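Local structure of isomaltodextranase (Arthrobacter globiformis, 5AWP) at residues A[79-84]-A[122-127]; A[240-245]-A[260-265]; A[268-273]-A[314-319]. The protein hydrolyses the alpha-1,6-glucosidic linkages of dextran-like polysaccharides, removing successive isomaltose units from the non-reducing chain ends. All blocks are in the same frame, centred on the assembly; numbering follows the deposited sequence.

Contact 1 (A[79-84]-A[122-127]); sequences CTDGWI and GVYYNP. With GLC (alpha-D-glucopyranose), chain B; BGC (beta-D-glucopyranose), chain C.
Tyr124 lies along the backbone of Thr80, Asp81 and Gly82, just where parallel strands 77-79 and 120-124 run out into the active-site loops. With CG anti to its backbone N (chi1 175°), the side chain leaves its strand across the neighbouring segment. CB rests against Thr80 O and Asp81 CA; CG meets Asp81 C, and CD1 comes 3.2 Å from Asp81 O. Over the same face, at its other flank, CD2 meets Asp81 OD1, the carboxylate and ring planes turned 41° apart. Farther out, CE1 and CZ lie against Gly82 CA, a CH-pi contact over the face with CA 3.9 Å from the Tyr124 ring centroid. At the tip OH hydrogen-bonds Asp201 OD2, the probable nucleophile, and is 4.0 Å from BGC C6. Beside the ring, Ile84 CG1 reaches Tyr124 CE1 at its edge and packs more closely on Tyr125 CE1. One backbone bond, Thr80 N to Gly122 O (3.0 Å), joins the segments; a weak one runs from Tyr124 N to the side-chain Thr80 OG1. One water accepts a hydrogen bond from Thr80 OG1 and donates to Asp81 O and Tyr124 O, bridging the two segments. On the sugar side Asp81 OD2 accepts from BGC O4 at 2.5 Å and, from above its carboxylate plane, from Gly82 N. Trp83 N donates to GLC O5 (2.8 Å) and Ile84 N to GLC O6, while the Trp83 indole stacks a face on GLC, its C1 over the ring centre. Because GLC C1 is joined to BGC O6, the ligand is an isomaltose unit, and the chemistry suits it: polar groups meet hydroxyls and a ring oxygen, an indole face takes the apolar sugar surface, and Tyr124 probably helps hold the nucleophile in position.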
loop_
_atom_site.group_PDB
_atom_site.type_symbol
_atom_site.label_atom_id
_atom_site.label_comp_id
_atom_site.label_asym_id
_atom_site.label_seq_id
_atom_site.Cartn_x
_atom_site.Cartn_y
_atom_site.Cartn_z
ATOM N N CYS A 79 4.256 -6.931 -15.920
ATOM C CA CYS A 79 4.798 -7.613 -14.759
ATOM C C CYS A 79 4.651 -9.111 -14.931
ATOM O O CYS A 79 3.566 -9.603 -15.198
ATOM C CB CYS A 79 4.066 -7.180 -13.480
ATOM S SG CYS A 79 4.891 -7.692 -11.944
ATOM N N THR A 80 5.755 -9.832 -14.815
ATOM C CA THR A 80 5.713 -11.283 -14.776
ATOM C C THR A 80 5.143 -11.751 -13.407
ATOM O O THR A 80 4.914 -10.960 -12.508
ATOM C CB THR A 80 7.092 -11.902 -15.087
ATOM O OG1 THR A 80 8.033 -11.549 -14.061
ATOM C CG2 THR A 80 7.616 -11.398 -16.442
ATOM N N ASP A 81 4.856 -13.037 -13.293
ATOM C CA ASP A 81 4.317 -13.609 -12.070
ATOM C C ASP A 81 5.018 -14.948 -11.792
ATOM O O ASP A 81 6.219 -15.094 -12.090
ATOM C CB ASP A 81 2.800 -13.743 -12.178
ATOM C CG ASP A 81 2.127 -13.751 -10.812
ATOM O OD1 ASP A 81 2.085 -12.687 -10.170
ATOM O OD2 ASP A 81 1.705 -14.839 -10.370
ATOM N N GLY A 82 4.304 -15.899 -11.190
ATOM C CA GLY A 82 4.879 -17.148 -10.744
ATOM C C GLY A 82 5.081 -18.114 -11.892
ATOM O O GLY A 82 5.292 -17.707 -13.027
ATOM N N TRP A 83 4.985 -19.396 -11.580
ATOM C CA TRP A 83 5.328 -20.477 -12.512
ATOM C C TRP A 83 6.781 -20.321 -12.955
ATOM O O TRP A 83 7.092 -20.489 -14.112
ATOM C CB TRP A 83 4.296 -20.567 -13.680
ATOM C CG TRP A 83 2.917 -20.905 -13.153
ATOM C CD1 TRP A 83 2.369 -22.165 -12.996
ATOM C CD2 TRP A 83 1.943 -19.984 -12.623
ATOM N NE1 TRP A 83 1.112 -22.069 -12.431
ATOM C CE2 TRP A 83 0.828 -20.746 -12.194
ATOM C CE3 TRP A 83 1.896 -18.590 -12.491
ATOM C CZ2 TRP A 83 -0.320 -20.154 -11.649
ATOM C CZ3 TRP A 83 0.751 -18.002 -11.927
ATOM C CH2 TRP A 83 -0.328 -18.789 -11.496
ATOM N N ILE A 84 7.675 -20.025 -11.997
ATOM C CA ILE A 84 9.077 -19.768 -12.323
ATOM C C ILE A 84 10.020 -20.932 -12.036
ATOM O O ILE A 84 11.227 -20.778 -12.166
ATOM C CB ILE A 84 9.633 -18.430 -11.715
ATOM C CG1 ILE A 84 9.262 -18.273 -10.234
ATOM C CG2 ILE A 84 9.135 -17.236 -12.524
ATOM C CD1 ILE A 84 9.777 -19.408 -9.375
ATOM N N GLY A 122 8.110 -5.259 -14.895
ATOM C CA GLY A 122 7.906 -5.645 -13.496
ATOM C C GLY A 122 8.263 -7.095 -13.319
ATOM O O GLY A 122 7.989 -7.898 -14.199
ATOM N N VAL A 123 8.873 -7.450 -12.198
ATOM C CA VAL A 123 9.337 -8.819 -12.006
ATOM C C VAL A 123 8.795 -9.437 -10.716
ATOM O O VAL A 123 8.859 -8.823 -9.638
ATOM C CB VAL A 123 10.887 -8.899 -11.983
ATOM C CG1 VAL A 123 11.331 -10.299 -11.578
ATOM C CG2 VAL A 123 11.458 -8.575 -13.359
ATOM N N TYR A 124 8.333 -10.677 -10.836
ATOM C CA TYR A 124 7.991 -11.524 -9.691
ATOM C C TYR A 124 9.163 -12.433 -9.434
ATOM O O TYR A 124 9.479 -13.295 -10.270
ATOM C CB TYR A 124 6.758 -12.337 -10.023
ATOM C CG TYR A 124 6.290 -13.375 -9.031
ATOM C CD1 TYR A 124 6.921 -14.604 -8.961
ATOM C CD2 TYR A 124 5.145 -13.186 -8.246
ATOM C CE1 TYR A 124 6.491 -15.589 -8.114
ATOM C CE2 TYR A 124 4.714 -14.190 -7.373
ATOM C CZ TYR A 124 5.413 -15.396 -7.330
ATOM O OH TYR A 124 5.075 -16.474 -6.531
ATOM N N TYR A 125 9.823 -12.230 -8.301
ATOM C CA TYR A 125 10.840 -13.182 -7.837
ATOM C C TYR A 125 11.170 -12.920 -6.405
ATOM O O TYR A 125 11.013 -11.779 -5.912
ATOM C CB TYR A 125 12.131 -13.140 -8.667
ATOM C CG TYR A 125 12.788 -14.513 -8.750
ATOM C CD1 TYR A 125 12.255 -15.493 -9.558
ATOM C CD2 TYR A 125 13.920 -14.835 -7.999
ATOM C CE1 TYR A 125 12.814 -16.752 -9.629
ATOM C CE2 TYR A 125 14.496 -16.106 -8.075
ATOM C CZ TYR A 125 13.926 -17.057 -8.891
ATOM O OH TYR A 125 14.463 -18.314 -9.007
ATOM N N ASN A 126 11.611 -13.983 -5.742
ATOM C CA ASN A 126 12.028 -13.922 -4.363
ATOM C C ASN A 126 13.536 -14.108 -4.318
ATOM O O ASN A 126 14.018 -15.155 -4.698
ATOM C CB ASN A 126 11.309 -14.999 -3.523
ATOM C CG ASN A 126 11.606 -14.885 -2.025
ATOM O OD1 ASN A 126 12.699 -14.493 -1.611
ATOM N ND2 ASN A 126 10.619 -15.259 -1.199
ATOM N N PRO A 127 14.287 -13.110 -3.807
ATOM C CA PRO A 127 15.767 -13.233 -3.897
ATOM C C PRO A 127 16.375 -14.213 -2.891
ATOM O O PRO A 127 17.585 -14.416 -2.876
ATOM C CB PRO A 127 16.255 -11.809 -3.643
ATOM C CG PRO A 127 15.167 -11.179 -2.838
ATOM C CD PRO A 127 13.873 -11.788 -3.311
HETATM C C1 GLC B . 2.492 -20.058 -8.967
HETATM C C2 GLC B . 2.163 -21.558 -8.867
HETATM C C3 GLC B . 2.923 -22.251 -7.764
HETATM C C4 GLC B . 4.396 -21.931 -7.953
HETATM C C5 GLC B . 4.576 -20.411 -7.910
HETATM C C6 GLC B . 6.027 -19.993 -8.083
HETATM O O2 GLC B . 0.784 -21.762 -8.669
HETATM O O3 GLC B . 2.727 -23.639 -7.892
HETATM O O4 GLC B . 5.211 -22.622 -7.027
HETATM O O5 GLC B . 3.893 -19.859 -9.027
HETATM O O6 GLC B . 6.608 -20.476 -9.274
HETATM C C2 BGC C . 0.387 -15.647 -4.885
HETATM C C3 BGC C . -0.222 -15.326 -6.242
HETATM C C4 BGC C . 0.661 -15.926 -7.332
HETATM C C5 BGC C . 0.817 -17.416 -7.128
HETATM C C6 BGC C . 1.792 -17.997 -8.136
HETATM C C1 BGC C . 0.549 -17.157 -4.737
HETATM O O1 BGC C . 1.248 -17.421 -3.525
HETATM O O2 BGC C . -0.394 -15.119 -3.794
HETATM O O3 BGC C . -0.295 -13.903 -6.433
HETATM O O4 BGC C . 0.112 -15.690 -8.634
HETATM O O5 BGC C . 1.329 -17.667 -5.824
HETATM O O6 BGC C . 1.878 -19.388 -7.859
HETATM O O HOH W 1 8.608 -13.697 -12.752
HETATM O O HOH W 2 13.583 -19.852 -11.002
#

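Contact 2 (A[240-245]-A[260-265]); sequences DMEVSL and NGDLVR. With BGC (beta-D-glucopyranose), chain C.
Val243 and Asp262 are joined by two hydrogen bonds where strands 242-245 and 263-265 begin to run parallel. Val243 N donates to Asp262 OD2 at 2.9 Å, met on the anti side of the carboxylate and 23° out of its plane; Asp262 CG, anti to the carbonyl carbon (chi1 -61°), folds back beside its own backbone N to allow this. Val243 O in turn accepts twice, from Asp262 N (2.9 Å) and from Leu263 N (3.0 Å). The parallel ladder continues with Leu245 N to Leu263 O (2.9 Å) and Arg265 N to Leu245 O (3.2 Å). The other carboxylate oxygen, Asp262 OD1, is satisfied by a salt bridge with Arg27 and a bond with Ser29. Asp262 is assigned as proton donor by close similarity, yet here its carboxylate is engaged with backbone and lies far from the bound glucose. Arg265, bent at chi2 and chi3, instead takes its guanidinium to that sugar: NH1 donates to BGC O2 at 3.1 Å and weakly to O3, and Asp269, Asp316 and Asn267 O hold the same group. Asn260 O, buried at the end of helix 251-260, has no partner in the model. Leu245 CB packs near Val264 CG1; Leu263 CD1 lies against the Glu242 carboxylate. The pair sits inside the parallel barrel sheet, strand 197-200 flanking 242-245 and strand 312-314 flanking 263-265, while helix 251-260 links the two strands and helix 223-237 packs on Val243, Leu245 and Asn260.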
loop_
_atom_site.group_PDB
_atom_site.type_symbol
_atom_site.label_atom_id
_atom_site.label_comp_id
_atom_site.label_asym_id
_atom_site.label_seq_id
_atom_site.Cartn_x
_atom_site.Cartn_y
_atom_site.Cartn_z
ATOM N N ASP A 240 14.794 3.390 -5.697
ATOM C CA ASP A 240 14.596 3.166 -7.136
ATOM C C ASP A 240 13.602 2.072 -7.469
ATOM O O ASP A 240 13.018 2.099 -8.550
ATOM C CB ASP A 240 15.913 2.800 -7.823
ATOM C CG ASP A 240 16.920 3.945 -7.828
ATOM O OD1 ASP A 240 16.558 5.096 -8.082
ATOM O OD2 ASP A 240 18.088 3.682 -7.552
ATOM N N MET A 241 13.441 1.093 -6.582
ATOM C CA MET A 241 12.600 -0.065 -6.877
ATOM C C MET A 241 11.608 -0.285 -5.758
ATOM O O MET A 241 11.978 -0.279 -4.582
ATOM C CB MET A 241 13.450 -1.317 -7.072
ATOM C CG MET A 241 12.676 -2.486 -7.655
ATOM S SD MET A 241 13.718 -3.802 -8.359
ATOM C CE MET A 241 14.345 -4.416 -6.809
ATOM N N GLU A 242 10.348 -0.471 -6.147
ATOM C CA GLU A 242 9.243 -0.623 -5.205
ATOM C C GLU A 242 9.173 -2.079 -4.748
ATOM O O GLU A 242 9.344 -2.973 -5.541
ATOM C CB GLU A 242 7.924 -0.189 -5.860
ATOM C CG GLU A 242 6.819 0.120 -4.870
ATOM C CD GLU A 242 5.591 0.758 -5.496
ATOM O OE1 GLU A 242 5.371 0.607 -6.698
ATOM O OE2 GLU A 242 4.849 1.444 -4.761
ATOM N N VAL A 243 8.958 -2.298 -3.458
ATOM C CA VAL A 243 9.034 -3.620 -2.852
ATOM C C VAL A 243 7.633 -4.063 -2.458
ATOM O O VAL A 243 7.026 -3.509 -1.538
ATOM C CB VAL A 243 9.961 -3.616 -1.618
ATOM C CG1 VAL A 243 9.964 -4.968 -0.929
ATOM C CG2 VAL A 243 11.398 -3.225 -2.025
ATOM N N SER A 244 7.125 -5.036 -3.206
ATOM C CA SER A 244 5.823 -5.643 -2.976
ATOM C C SER A 244 6.000 -6.979 -2.262
ATOM O O SER A 244 6.737 -7.864 -2.724
ATOM C CB SER A 244 5.084 -5.827 -4.327
ATOM O OG SER A 244 4.020 -6.766 -4.211
ATOM N N LEU A 245 5.328 -7.132 -1.130
ATOM C CA LEU A 245 5.403 -8.369 -0.353
ATOM C C LEU A 245 4.094 -9.067 -0.548
ATOM O O LEU A 245 3.070 -8.553 -0.155
ATOM C CB LEU A 245 5.627 -8.090 1.138
ATOM C CG LEU A 245 6.908 -7.297 1.418
ATOM C CD1 LEU A 245 7.041 -6.942 2.906
ATOM C CD2 LEU A 245 8.139 -8.012 0.878
ATOM N N ASN A 260 10.160 -2.535 6.199
ATOM C CA ASN A 260 10.999 -2.966 5.089
ATOM C C ASN A 260 10.354 -3.037 3.693
ATOM O O ASN A 260 11.066 -3.243 2.697
ATOM C CB ASN A 260 11.554 -4.343 5.419
ATOM C CG ASN A 260 12.481 -4.324 6.616
ATOM O OD1 ASN A 260 12.217 -4.959 7.655
ATOM N ND2 ASN A 260 13.554 -3.598 6.485
ATOM N N GLY A 261 9.037 -2.855 3.605
ATOM C CA GLY A 261 8.339 -2.989 2.335
ATOM C C GLY A 261 7.526 -1.757 1.961
ATOM O O GLY A 261 7.344 -0.860 2.771
ATOM N N ASP A 262 7.034 -1.729 0.718
ATOM C CA ASP A 262 6.135 -0.674 0.261
ATOM C C ASP A 262 4.691 -1.134 0.141
ATOM O O ASP A 262 3.771 -0.362 0.474
ATOM C CB ASP A 262 6.587 -0.121 -1.099
ATOM C CG ASP A 262 7.964 0.495 -1.050
ATOM O OD1 ASP A 262 8.218 1.266 -0.101
ATOM O OD2 ASP A 262 8.782 0.193 -1.945
ATOM N N LEU A 263 4.490 -2.333 -0.411
ATOM C CA LEU A 263 3.149 -2.906 -0.570
ATOM C C LEU A 263 3.043 -4.215 0.199
ATOM O O LEU A 263 4.014 -4.987 0.238
ATOM C CB LEU A 263 2.836 -3.216 -2.055
ATOM C CG LEU A 263 2.343 -2.084 -2.953
ATOM C CD1 LEU A 263 3.437 -1.107 -3.283
ATOM C CD2 LEU A 263 1.767 -2.641 -4.244
ATOM N N VAL A 264 1.860 -4.471 0.763
ATOM C CA VAL A 264 1.508 -5.807 1.295
ATOM C C VAL A 264 0.153 -6.296 0.753
ATOM O O VAL A 264 -0.820 -5.545 0.702
ATOM C CB VAL A 264 1.472 -5.840 2.827
ATOM C CG1 VAL A 264 2.889 -5.715 3.392
ATOM C CG2 VAL A 264 0.571 -4.743 3.395
ATOM N N ARG A 265 0.102 -7.550 0.333
ATOM C CA ARG A 265 -1.161 -8.191 -0.029
ATOM C C ARG A 265 -2.045 -8.308 1.212
ATOM O O ARG A 265 -1.566 -8.682 2.292
ATOM C CB ARG A 265 -0.942 -9.581 -0.678
ATOM C CG ARG A 265 -0.802 -9.525 -2.196
ATOM C CD ARG A 265 -2.139 -9.657 -2.927
ATOM N NE ARG A 265 -2.770 -10.915 -2.505
ATOM C CZ ARG A 265 -2.401 -12.122 -2.949
ATOM N NH1 ARG A 265 -1.488 -12.235 -3.882
ATOM N NH2 ARG A 265 -2.943 -13.222 -2.439
HETATM C C2 BGC C . 0.387 -15.647 -4.885
HETATM C C3 BGC C . -0.222 -15.326 -6.242
HETATM C C4 BGC C . 0.661 -15.926 -7.332
HETATM C C5 BGC C . 0.817 -17.416 -7.128
HETATM C C6 BGC C . 1.792 -17.997 -8.136
HETATM C C1 BGC C . 0.549 -17.157 -4.737
HETATM O O1 BGC C . 1.248 -17.421 -3.525
HETATM O O2 BGC C . -0.394 -15.119 -3.794
HETATM O O3 BGC C . -0.295 -13.903 -6.433
HETATM O O4 BGC C . 0.112 -15.690 -8.634
HETATM O O5 BGC C . 1.329 -17.667 -5.824
HETATM O O6 BGC C . 1.878 -19.388 -7.859
#

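Contact 3 (A[268-273]-A[314-319]); sequences ADADKG and DGDFMR. With BGC (beta-D-glucopyranose), chain C.
Ala270 and Arg319 carry the contact between two loops rising from neighbouring barrel strands. Two hydrogen bonds cross it. Ala270 N donates to Asp316 OD2 at 3.0 Å, on the anti side of the carboxylate; Arg319 NH1 donates to Asp271 O at 2.8 Å, the oxygen lying 11° out of the guanidinium plane, with the chain bent at chi3 (57°) to bring the group there. Within the loops, Gly273 N to Ala270 O closes a type II' turn, and Asp316 N to Asp314 OD1 forms an Asx turn. The apolar pair is Ala270 CB and Phe317 CB, 4.2 Å apart; the same methyl also touches Phe317 O. An alanine in place of Arg319 is likely to leave Asp271 O without this donor and the turn less firmly held against segment 314-319. On the sugar side Asp269 OD1 accepts from BGC O2 at 2.5 Å; the salt bridge of Asp316 OD1 with Arg199 is a separate, charged interaction. Such cooperating loops at the carboxyl ends of adjacent strands are how a (beta/alpha)8 glycoside hydrolase builds its substrate pocket.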
loop_
_atom_site.group_PDB
_atom_site.type_symbol
_atom_site.label_atom_id
_atom_site.label_comp_id
_atom_site.label_asym_id
_atom_site.label_seq_id
_atom_site.Cartn_x
_atom_site.Cartn_y
_atom_site.Cartn_z
ATOM N N ALA A 268 -6.543 -13.213 0.034
ATOM C CA ALA A 268 -6.269 -14.429 -0.734
ATOM C C ALA A 268 -6.177 -14.057 -2.216
ATOM O O ALA A 268 -6.695 -13.007 -2.636
ATOM C CB ALA A 268 -7.360 -15.473 -0.496
ATOM N N ASP A 269 -5.507 -14.909 -2.988
ATOM C CA ASP A 269 -5.290 -14.694 -4.409
ATOM C C ASP A 269 -6.583 -14.411 -5.172
ATOM O O ASP A 269 -7.616 -14.998 -4.872
ATOM C CB ASP A 269 -4.756 -15.968 -5.079
ATOM C CG ASP A 269 -3.437 -16.410 -4.568
ATOM O OD1 ASP A 269 -2.834 -15.791 -3.631
ATOM O OD2 ASP A 269 -3.002 -17.431 -5.130
ATOM N N ALA A 270 -6.501 -13.596 -6.216
ATOM C CA ALA A 270 -7.647 -13.409 -7.132
ATOM C C ALA A 270 -8.211 -14.723 -7.642
ATOM O O ALA A 270 -9.417 -14.852 -7.778
ATOM C CB ALA A 270 -7.287 -12.513 -8.304
ATOM N N ASP A 271 -7.352 -15.692 -7.962
ATOM C CA ASP A 271 -7.812 -17.026 -8.319
ATOM C C ASP A 271 -8.766 -16.892 -9.538
ATOM O O ASP A 271 -8.487 -16.123 -10.438
ATOM C CB ASP A 271 -8.469 -17.664 -7.063
ATOM C CG ASP A 271 -8.712 -19.164 -7.197
ATOM O OD1 ASP A 271 -9.802 -19.547 -7.696
ATOM O OD2 ASP A 271 -7.822 -19.945 -6.808
ATOM N N LYS A 272 -9.872 -17.622 -9.555
ATOM C CA LYS A 272 -10.872 -17.552 -10.632
ATOM C C LYS A 272 -11.651 -16.212 -10.655
ATOM O O LYS A 272 -12.487 -16.005 -11.518
ATOM C CB LYS A 272 -11.885 -18.683 -10.450
ATOM C CG LYS A 272 -12.730 -18.452 -9.188
ATOM C CD LYS A 272 -14.044 -19.203 -9.171
ATOM C CE LYS A 272 -13.860 -20.555 -8.522
ATOM N NZ LYS A 272 -15.060 -21.429 -8.739
ATOM N N GLY A 273 -11.397 -15.333 -9.693
ATOM C CA GLY A 273 -11.938 -13.986 -9.728
ATOM C C GLY A 273 -13.385 -13.942 -9.301
ATOM O O GLY A 273 -13.859 -14.784 -8.526
ATOM N N ASP A 314 -2.316 -3.955 -0.991
ATOM C CA ASP A 314 -2.352 -4.574 -2.304
ATOM C C ASP A 314 -3.536 -5.534 -2.342
ATOM O O ASP A 314 -3.553 -6.550 -1.641
ATOM C CB ASP A 314 -0.987 -5.239 -2.560
ATOM C CG ASP A 314 -0.929 -6.052 -3.846
ATOM O OD1 ASP A 314 -1.886 -6.008 -4.647
ATOM O OD2 ASP A 314 0.083 -6.759 -4.015
ATOM N N GLY A 315 -4.563 -5.168 -3.095
ATOM C CA GLY A 315 -5.739 -6.044 -3.324
ATOM C C GLY A 315 -5.585 -7.090 -4.419
ATOM O O GLY A 315 -6.553 -7.765 -4.802
ATOM N N ASP A 316 -4.368 -7.223 -4.932
ATOM C CA ASP A 316 -4.015 -8.247 -5.925
ATOM C C ASP A 316 -4.464 -7.884 -7.338
ATOM O O ASP A 316 -4.265 -6.737 -7.763
ATOM C CB ASP A 316 -4.457 -9.653 -5.499
ATOM C CG ASP A 316 -3.633 -10.751 -6.174
ATOM O OD1 ASP A 316 -2.393 -10.644 -6.227
ATOM O OD2 ASP A 316 -4.229 -11.724 -6.648
ATOM N N PHE A 317 -5.040 -8.819 -8.085
ATOM C CA PHE A 317 -5.250 -8.631 -9.501
ATOM C C PHE A 317 -6.714 -8.453 -9.879
ATOM O O PHE A 317 -7.575 -9.120 -9.342
ATOM C CB PHE A 317 -4.718 -9.829 -10.261
ATOM C CG PHE A 317 -3.270 -10.113 -10.016
ATOM C CD1 PHE A 317 -2.342 -9.084 -9.955
ATOM C CD2 PHE A 317 -2.821 -11.424 -9.922
ATOM C CE1 PHE A 317 -1.002 -9.349 -9.733
ATOM C CE2 PHE A 317 -1.460 -11.691 -9.729
ATOM C CZ PHE A 317 -0.559 -10.647 -9.656
ATOM N N MET A 318 -6.965 -7.559 -10.819
ATOM C CA MET A 318 -8.325 -7.336 -11.360
ATOM C C MET A 318 -8.544 -8.178 -12.593
ATOM O O MET A 318 -7.800 -8.091 -13.571
ATOM C CB MET A 318 -8.538 -5.863 -11.668
ATOM C CG MET A 318 -8.564 -4.998 -10.434
ATOM S SD MET A 318 -8.973 -3.265 -10.738
ATOM C CE MET A 318 -7.538 -2.675 -11.628
ATOM N N ARG A 319 -9.547 -9.037 -12.525
ATOM C CA ARG A 319 -9.901 -9.928 -13.617
ATOM C C ARG A 319 -11.339 -9.587 -14.028
ATOM O O ARG A 319 -12.297 -10.237 -13.610
ATOM C CB ARG A 319 -9.761 -11.394 -13.186
ATOM C CG ARG A 319 -8.423 -11.737 -12.525
ATOM C CD ARG A 319 -8.201 -13.240 -12.477
ATOM N NE ARG A 319 -8.260 -13.802 -13.817
ATOM C CZ ARG A 319 -8.586 -15.051 -14.137
ATOM N NH1 ARG A 319 -8.891 -15.978 -13.229
ATOM N NH2 ARG A 319 -8.625 -15.369 -15.419
HETATM C C2 BGC C . 0.387 -15.647 -4.885
HETATM C C3 BGC C . -0.222 -15.326 -6.242
HETATM C C4 BGC C . 0.661 -15.926 -7.332
HETATM C C5 BGC C . 0.817 -17.416 -7.128
HETATM C C6 BGC C . 1.792 -17.997 -8.136
HETATM C C1 BGC C . 0.549 -17.157 -4.737
HETATM O O1 BGC C . 1.248 -17.421 -3.525
HETATM O O2 BGC C . -0.394 -15.119 -3.794
HETATM O O3 BGC C . -0.295 -13.903 -6.433
HETATM O O4 BGC C . 0.112 -15.690 -8.634
HETATM O O5 BGC C . 1.329 -17.667 -5.824
HETATM O O6 BGC C . 1.878 -19.388 -7.859
#

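Overall arrangement
From the N terminus the three contacts follow one another without nesting or crossing, each joining neighbouring strands of the parallel barrel or the loops beyond them. Contact 1 closes the excursion through helix 107-115, between strands 77-79 and 120-124. Contact 2 closes the short beta-alpha-beta crossover over helix 251-260, and contact 3 the longer excursion that includes helix 295-302. Contact 3 continues directly from contact 2: Val264 O lies 2.8 Å from Asp314 N, and the Arg265-Asp316 salt bridge ties the two. It also meets contact 1, where Phe317 packs on Asp81. Contacts 1 and 2 stay about 7 Å apart at their nearest atoms, yet all three reach BGC.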